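Local atomic coordinates of xylulose kinase (Bifidobacterium adolescentis ATCC 15703, PDB entry 3I8B), a protein that probably catalyses the ATP-dependent phosphorylation of D-xylulose to D-xylulose 5-phosphate, as a member of the FGGY family of carbohydrate kinases. Residues L29-Q34 / L62-A67; M77-L80 / V86-D89; P360-I365 / F403-L408. All blocks are in the same frame, centred on the assembly; numbering follows the deposited sequence.

Contact 1: residues L29-Q34 / L62-A67; sequences LVRFGQ and LDDVSA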
loop_
_atom_site.group_PDB
_atom_site.type_symbol
_atom_site.label_atom_id
_atom_site.label_comp_id
_atom_site.label_asym_id
_atom_site.label_seq_id
_atom_site.Cartn_x
_atom_site.Cartn_y
_atom_site.Cartn_z
ATOM N N LEU A 29 17.610 12.902 -10.802
ATOM C CA LEU A 29 16.858 13.997 -10.203
ATOM C C LEU A 29 17.352 15.296 -10.820
ATOM O O LEU A 29 18.557 15.511 -10.933
ATOM C CB LEU A 29 17.042 14.019 -8.675
ATOM C CG LEU A 29 16.215 15.046 -7.895
ATOM C CD1 LEU A 29 15.857 14.526 -6.506
ATOM C CD2 LEU A 29 16.946 16.371 -7.792
ATOM N N VAL A 30 16.415 16.144 -11.227
ATOM C CA VAL A 30 16.734 17.422 -11.857
ATOM C C VAL A 30 16.306 18.534 -10.908
ATOM O O VAL A 30 17.109 19.385 -10.548
ATOM C CB VAL A 30 16.062 17.543 -13.243
ATOM C CG1 VAL A 30 16.305 18.919 -13.876
ATOM C CG2 VAL A 30 16.584 16.448 -14.164
ATOM N N ARG A 31 15.052 18.503 -10.465
ATOM C CA ARG A 31 14.593 19.423 -9.414
ATOM C C ARG A 31 13.687 18.677 -8.437
ATOM O O ARG A 31 13.162 17.609 -8.759
ATOM C CB ARG A 31 13.846 20.617 -10.005
ATOM C CG ARG A 31 14.546 21.235 -11.212
ATOM C CD ARG A 31 13.899 22.546 -11.653
ATOM N NE ARG A 31 12.583 22.355 -12.263
ATOM C CZ ARG A 31 12.361 22.174 -13.567
ATOM N NH1 ARG A 31 13.369 22.135 -14.442
ATOM N NH2 ARG A 31 11.117 22.019 -13.999
ATOM N N PHE A 32 13.500 19.241 -7.250
ATOM C CA PHE A 32 12.677 18.601 -6.213
ATOM C C PHE A 32 11.984 19.654 -5.369
ATOM O O PHE A 32 12.489 20.773 -5.220
ATOM C CB PHE A 32 13.544 17.705 -5.335
ATOM C CG PHE A 32 12.766 16.884 -4.328
ATOM C CD1 PHE A 32 12.633 17.314 -3.013
ATOM C CD2 PHE A 32 12.227 15.661 -4.683
ATOM C CE1 PHE A 32 11.932 16.555 -2.082
ATOM C CE2 PHE A 32 11.529 14.891 -3.760
ATOM C CZ PHE A 32 11.385 15.340 -2.459
ATOM N N GLY A 33 10.821 19.302 -4.828
ATOM C CA GLY A 33 10.063 20.209 -3.982
ATOM C C GLY A 33 9.090 19.423 -3.119
ATOM O O GLY A 33 8.689 18.310 -3.474
ATOM N N GLN A 34 8.706 19.995 -1.983
ATOM C CA GLN A 34 7.926 19.253 -0.999
ATOM C C GLN A 34 7.142 20.225 -0.119
ATOM O O GLN A 34 7.615 21.332 0.173
ATOM C CB GLN A 34 8.866 18.379 -0.145
ATOM C CG GLN A 34 8.197 17.662 1.036
ATOM C CD GLN A 34 9.165 16.790 1.830
ATOM O OE1 GLN A 34 8.967 16.551 3.024
ATOM N NE2 GLN A 34 10.206 16.304 1.169
ATOM N N LEU A 62 6.619 23.171 -13.631
ATOM C CA LEU A 62 6.582 22.010 -14.504
ATOM C C LEU A 62 6.373 22.415 -15.975
ATOM O O LEU A 62 5.898 21.617 -16.783
ATOM C CB LEU A 62 5.441 21.081 -14.075
ATOM C CG LEU A 62 5.352 20.693 -12.599
ATOM C CD1 LEU A 62 4.076 19.916 -12.295
ATOM C CD2 LEU A 62 6.582 19.893 -12.212
ATOM N N ASP A 63 6.716 23.651 -16.316
ATOM C CA ASP A 63 6.493 24.154 -17.670
ATOM C C ASP A 63 7.300 23.361 -18.700
ATOM O O ASP A 63 6.935 23.318 -19.871
ATOM C CB ASP A 63 6.897 25.619 -17.788
ATOM C CG ASP A 63 6.021 26.547 -16.982
ATOM O OD1 ASP A 63 4.887 26.166 -16.589
ATOM O OD2 ASP A 63 6.480 27.688 -16.762
ATOM N N ASP A 64 8.399 22.753 -18.260
ATOM C CA ASP A 64 9.265 21.993 -19.157
ATOM C C ASP A 64 9.077 20.480 -19.034
ATOM O O ASP A 64 9.954 19.704 -19.426
ATOM C CB ASP A 64 10.734 22.356 -18.912
ATOM C CG ASP A 64 11.155 22.181 -17.447
ATOM O OD1 ASP A 64 10.306 21.823 -16.599
ATOM O OD2 ASP A 64 12.344 22.419 -17.138
ATOM N N VAL A 65 7.931 20.061 -18.503
ATOM C CA VAL A 65 7.704 18.649 -18.230
ATOM C C VAL A 65 6.744 18.020 -19.249
ATOM O O VAL A 65 5.691 18.587 -19.548
ATOM C CB VAL A 65 7.214 18.448 -16.772
ATOM C CG1 VAL A 65 6.824 17.014 -16.522
ATOM C CG2 VAL A 65 8.305 18.903 -15.791
ATOM N N SER A 66 7.127 16.843 -19.759
ATOM C CA SER A 66 6.439 16.144 -20.854
ATOM C C SER A 66 5.451 15.040 -20.430
ATOM O O SER A 66 4.571 14.650 -21.199
ATOM C CB SER A 66 7.481 15.548 -21.802
ATOM O OG SER A 66 8.156 16.570 -22.512
ATOM N N ALA A 67 5.605 14.522 -19.217
ATOM C CA ALA A 67 4.637 13.567 -18.677
ATOM C C ALA A 67 4.730 13.592 -17.163
ATOM O O ALA A 67 5.788 13.888 -16.617
ATOM C CB ALA A 67 4.902 12.165 -19.203
#

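Contact 2: residues M77-L80 / V86-D89; sequences MVIL and VIRD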
loop_
_atom_site.group_PDB
_atom_site.type_symbol
_atom_site.label_atom_id
_atom_site.label_comp_id
_atom_site.label_asym_id
_atom_site.label_seq_id
_atom_site.Cartn_x
_atom_site.Cartn_y
_atom_site.Cartn_z
HETATM N N MSE A 77 -10.880 7.703 0.723
HETATM C CA MSE A 77 -12.158 7.935 0.052
HETATM C C MSE A 77 -12.398 9.418 -0.242
HETATM O O MSE A 77 -12.598 10.206 0.685
HETATM C CB MSE A 77 -13.324 7.405 0.907
HETATM C CG MSE A 77 -14.699 7.724 0.327
HETATM SE SE MSE A 77 -16.168 7.858 1.664
HETATM C CE MSE A 77 -15.623 9.541 2.555
ATOM N N VAL A 78 -12.391 9.782 -1.525
ATOM C CA VAL A 78 -12.802 11.117 -1.960
ATOM C C VAL A 78 -14.167 11.052 -2.658
ATOM O O VAL A 78 -14.307 10.468 -3.745
ATOM C CB VAL A 78 -11.786 11.767 -2.934
ATOM C CG1 VAL A 78 -12.240 13.185 -3.338
ATOM C CG2 VAL A 78 -10.388 11.815 -2.316
ATOM N N ILE A 79 -15.176 11.657 -2.048
ATOM C CA ILE A 79 -16.487 11.683 -2.687
ATOM C C ILE A 79 -16.872 13.072 -3.182
ATOM O O ILE A 79 -16.737 14.071 -2.463
ATOM C CB ILE A 79 -17.607 11.053 -1.814
ATOM C CG1 ILE A 79 -17.593 11.636 -0.397
ATOM C CG2 ILE A 79 -17.454 9.547 -1.764
ATOM C CD1 ILE A 79 -18.820 11.189 0.464
ATOM N N LEU A 80 -17.353 13.108 -4.429
ATOM C CA LEU A 80 -17.688 14.331 -5.141
ATOM C C LEU A 80 -19.167 14.376 -5.461
ATOM O O LEU A 80 -19.777 13.332 -5.770
ATOM C CB LEU A 80 -16.916 14.389 -6.462
ATOM C CG LEU A 80 -15.407 14.209 -6.373
ATOM C CD1 LEU A 80 -14.788 14.211 -7.767
ATOM C CD2 LEU A 80 -14.852 15.337 -5.503
ATOM N N VAL A 86 -16.009 18.377 -3.275
ATOM C CA VAL A 86 -15.798 17.333 -2.283
ATOM C C VAL A 86 -16.901 17.440 -1.241
ATOM O O VAL A 86 -17.095 18.493 -0.650
ATOM C CB VAL A 86 -14.403 17.446 -1.621
ATOM C CG1 VAL A 86 -14.283 16.466 -0.459
ATOM C CG2 VAL A 86 -13.302 17.190 -2.666
ATOM N N ILE A 87 -17.625 16.346 -1.022
ATOM C CA ILE A 87 -18.790 16.337 -0.129
ATOM C C ILE A 87 -18.484 16.478 1.385
ATOM O O ILE A 87 -19.185 17.193 2.102
ATOM C CB ILE A 87 -19.673 15.074 -0.379
ATOM C CG1 ILE A 87 -20.325 15.154 -1.769
ATOM C CG2 ILE A 87 -20.740 14.945 0.712
ATOM C CD1 ILE A 87 -20.893 13.828 -2.289
ATOM N N ARG A 88 -17.452 15.786 1.853
ATOM C CA ARG A 88 -17.078 15.745 3.268
ATOM C C ARG A 88 -15.620 15.316 3.275
ATOM O O ARG A 88 -15.102 14.899 2.249
ATOM C CB ARG A 88 -17.869 14.668 4.018
ATOM C CG ARG A 88 -17.282 13.311 3.671
ATOM C CD ARG A 88 -17.482 12.179 4.607
ATOM N NE ARG A 88 -17.694 12.502 6.007
ATOM C CZ ARG A 88 -16.760 12.510 6.949
ATOM N NH1 ARG A 88 -17.126 12.771 8.196
ATOM N NH2 ARG A 88 -15.483 12.279 6.659
ATOM N N ASP A 89 -14.966 15.362 4.434
ATOM C CA ASP A 89 -13.538 15.038 4.495
ATOM C C ASP A 89 -13.174 13.649 3.972
ATOM O O ASP A 89 -13.913 12.691 4.144
ATOM C CB ASP A 89 -13.004 15.199 5.920
ATOM C CG ASP A 89 -12.676 16.639 6.261
ATOM O OD1 ASP A 89 -13.052 17.550 5.496
ATOM O OD2 ASP A 89 -12.043 16.851 7.304
HETATM O O HOH W 1 -14.370 12.487 0.559
#

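Contact 3: residues P360-I365 / F403-L408; sequences PGANGI and FVEGLL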
loop_
_atom_site.group_PDB
_atom_site.type_symbol
_atom_site.label_atom_id
_atom_site.label_comp_id
_atom_site.label_asym_id
_atom_site.label_seq_id
_atom_site.Cartn_x
_atom_site.Cartn_y
_atom_site.Cartn_z
ATOM N N PRO A 360 22.291 -18.737 17.408
ATOM C CA PRO A 360 21.101 -18.882 16.563
ATOM C C PRO A 360 20.105 -19.849 17.197
ATOM O O PRO A 360 20.433 -21.015 17.423
ATOM C CB PRO A 360 21.663 -19.483 15.274
ATOM C CG PRO A 360 23.081 -19.022 15.229
ATOM C CD PRO A 360 23.535 -19.015 16.665
ATOM N N GLY A 361 18.900 -19.368 17.478
ATOM C CA GLY A 361 17.912 -20.181 18.161
ATOM C C GLY A 361 17.753 -19.734 19.597
ATOM O O GLY A 361 16.823 -20.154 20.293
ATOM N N ALA A 362 18.667 -18.876 20.039
ATOM C CA ALA A 362 18.617 -18.317 21.389
ATOM C C ALA A 362 18.565 -19.429 22.434
ATOM O O ALA A 362 17.855 -19.331 23.432
ATOM C CB ALA A 362 17.415 -17.380 21.536
ATOM N N ASN A 363 19.316 -20.492 22.186
ATOM C CA ASN A 363 19.351 -21.624 23.096
ATOM C C ASN A 363 17.955 -22.094 23.500
ATOM O O ASN A 363 17.733 -22.487 24.647
ATOM C CB ASN A 363 20.185 -21.278 24.332
ATOM C CG ASN A 363 21.671 -21.215 24.023
ATOM O OD1 ASN A 363 22.314 -22.248 23.814
ATOM N ND2 ASN A 363 22.222 -20.001 23.978
ATOM N N GLY A 364 17.017 -22.017 22.557
ATOM C CA GLY A 364 15.718 -22.647 22.716
ATOM C C GLY A 364 14.544 -21.727 22.974
ATOM O O GLY A 364 13.398 -22.153 22.900
ATOM N N ILE A 365 14.817 -20.466 23.277
ATOM C CA ILE A 365 13.740 -19.514 23.509
ATOM C C ILE A 365 13.197 -18.951 22.199
ATOM O O ILE A 365 13.948 -18.477 21.345
ATOM C CB ILE A 365 14.199 -18.351 24.386
ATOM C CG1 ILE A 365 14.608 -18.861 25.775
ATOM C CG2 ILE A 365 13.107 -17.285 24.474
ATOM C CD1 ILE A 365 15.206 -17.775 26.656
ATOM N N PHE A 403 14.099 -11.739 20.929
ATOM C CA PHE A 403 13.409 -10.549 20.444
ATOM C C PHE A 403 13.778 -10.276 18.977
ATOM O O PHE A 403 12.909 -10.036 18.133
ATOM C CB PHE A 403 13.779 -9.331 21.288
ATOM C CG PHE A 403 12.926 -9.139 22.515
ATOM C CD1 PHE A 403 11.627 -8.666 22.410
ATOM C CD2 PHE A 403 13.442 -9.388 23.777
ATOM C CE1 PHE A 403 10.852 -8.477 23.537
ATOM C CE2 PHE A 403 12.672 -9.196 24.908
ATOM C CZ PHE A 403 11.377 -8.737 24.788
ATOM N N VAL A 404 15.073 -10.311 18.677
ATOM C CA VAL A 404 15.534 -10.081 17.300
ATOM C C VAL A 404 15.104 -11.203 16.348
ATOM O O VAL A 404 14.625 -10.951 15.232
ATOM C CB VAL A 404 17.063 -9.923 17.238
ATOM C CG1 VAL A 404 17.516 -9.720 15.799
ATOM C CG2 VAL A 404 17.516 -8.755 18.101
ATOM N N GLU A 405 15.279 -12.444 16.784
ATOM C CA GLU A 405 14.930 -13.583 15.954
ATOM C C GLU A 405 13.424 -13.626 15.721
ATOM O O GLU A 405 12.960 -14.111 14.691
ATOM C CB GLU A 405 15.436 -14.893 16.579
ATOM C CG GLU A 405 16.965 -15.031 16.581
ATOM C CD GLU A 405 17.439 -16.438 16.939
ATOM O OE1 GLU A 405 16.654 -17.196 17.561
ATOM O OE2 GLU A 405 18.602 -16.781 16.610
ATOM N N GLY A 406 12.661 -13.101 16.675
ATOM C CA GLY A 406 11.216 -13.091 16.553
ATOM C C GLY A 406 10.776 -12.108 15.490
ATOM O O GLY A 406 9.945 -12.421 14.661
ATOM N N LEU A 407 11.340 -10.908 15.531
ATOM C CA LEU A 407 11.060 -9.887 14.533
ATOM C C LEU A 407 11.300 -10.447 13.130
ATOM O O LEU A 407 10.429 -10.378 12.272
ATOM C CB LEU A 407 11.941 -8.658 14.788
ATOM C CG LEU A 407 11.782 -7.419 13.899
ATOM C CD1 LEU A 407 12.419 -6.223 14.563
ATOM C CD2 LEU A 407 12.383 -7.641 12.518
ATOM N N LEU A 408 12.484 -11.014 12.913
ATOM C CA LEU A 408 12.865 -11.545 11.602
ATOM C C LEU A 408 12.048 -12.749 11.170
ATOM O O LEU A 408 11.721 -12.880 9.996
ATOM C CB LEU A 408 14.350 -11.904 11.569
ATOM C CG LEU A 408 15.301 -10.727 11.346
ATOM C CD1 LEU A 408 15.051 -10.085 9.991
ATOM C CD2 LEU A 408 15.130 -9.708 12.446
HETATM O O HOH W 2 14.445 -17.553 18.810
#

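Contact 1: residues L29-Q34 / L62-A67
Arg-31 and Asp-64 reach for each other from opposite directions and meet end-on, the NH1/NH2 edge of the guanidinium facing the carboxylate, with CG of Asp-64 in the guanidinium plane. NH2 of Arg-31 lies 2.7 Å from OD1 of Asp-64, and NH1 of Arg-31 lies 2.9 Å from OD2 of Asp-64. Both oxygens accept through their syn lone pairs, and the two flat groups are nearly coplanar, their planes only 20° apart. The result is a bidentate salt bridge, nearly straight from NH2 to OD1 (167°) and somewhat more bent from NH1 to OD2. It spans one end of the actin-like N-terminal domain: Arg-31 projects from strand 29-36, at one edge of the sheet, whereas Asp-64 sits in the type I turn Leu-62 to Val-65 that leads into strand 65-72, with strands 16-23 and 6-12 lying between the two in the sheet. A bend at chi3 (-70°) turns the end of the arginine chain so that NH1 and NH2 face the acid. Beyond the pair, NE of Arg-31 is hydrogen-bonded to the backbone O of Ala-59, and NH2 also donates to the O of Gly-61, which fixes the rotation of the guanidinium. Leu-6 of strand 6-12 touches the side chains of both partners.

Contact 2: residues M77-L80 / V86-D89
Leu-80 and Val-86 pack against each other where the chain doubles back after strand 78-80: CD2 of Leu-80 lies 3.7 Å from CG2 of Val-86, and CG1 of Val-78 approaches the same valine methyl at 4.2 Å. Trp-170 of helix 167-175 touches all three of these side chains. Next to them, Ile-79 and Ile-87 cross at about a right angle, with CG1 of Ile-79 held 4.0 Å from CB of Ile-87. Backbones join tightly at a single bridge, Leu-80 with Val-86, closed by a nearly straight hydrogen bond (172°) from Ile-87 N to Ile-79 O, 2.8 Å long. That same oxygen also receives a CA-H...O contact from Val-86 CA.

Toward Met-77, a selenomethionine, the two segments draw apart and direct pairing gives way to water. One water donates to the O of Met-77 and the O of Arg-88 and accepts from the N of Ile-79. The selenomethionine bends at chi3 (70°), laying its CE 3.8 Å from CD of Arg-88, the two side chains crossing at about a right angle. NE of Arg-88 forms a salt bridge with Glu-154, while its NH2 donates to the O of Asp-89. Direct bonding and apolar packing thus close the hairpin-like return at Leu-80, whereas at its wider end a single bound water links three backbone polar atoms.

Contact 3: residues P360-I365 / F403-L408
Glu-405 presents its carboxylate to the backbone of Gly-361, a side-chain-to-main-chain contact that joins a loop to a long helix in the C-terminal domain of this actin-like FGGY fold. The loop runs between helix 348-357 and strand 366-368, and the glutamate projects from helix 396-420. In the first shell, the N of Gly-361 donates to OE2 of Glu-405 at 2.7 Å in an almost straight bond (168°), OE2 accepting through its syn lone pair. OE2 of Glu-405 also lies 3.3 Å from CA of Pro-360, while CB of Ala-362 approaches OE1 of Glu-405 at 4.1 Å, so three successive loop residues gather round one acid group.

The next shell explains how the carboxylate is placed. With CG anti to the carbonyl carbon (chi1 -68°) and the chain extended beyond it, the side chain spans the gap between helix and loop. Arg-401, one turn earlier on the same helix, forms a salt bridge through NE to OE2, which would be expected to favour the charged form of the glutamate; the side chain of Arg-401 is also touched by Pro-360 and Ala-362. The loop is itself folded tightly, Gly-364 N bonding back to Gly-361 O and Ile-365 N to Ala-362 O. Finally, a water bridges the far end of this loop to the acid, donating at 2.6 Å to OE1 of Glu-405 and at 2.7 Å to the O of Ile-365.

The three contacts are separate in space and together sample both domains: contacts 1 and 2 lie in the N-terminal FGGY domain, contact 3 in the C-terminal one, its centre about 47 Å from the centre of each of the others. Contact 1 lies at the surface, and its hold is a charged pair between side chains. Contact 2, partly buried, has the largest interface of the three and is chiefly apolar, with main-chain bonding and water added; it lies nearest the magnesium site, the side chain of Leu-80 being about 4 Å from that of the magnesium-site residue Leu-192 at their nearest atoms. Contact 3, also partly buried, is mixed, a side-chain acid meeting main-chain N-H. No secondary-structure element is common to any two contacts.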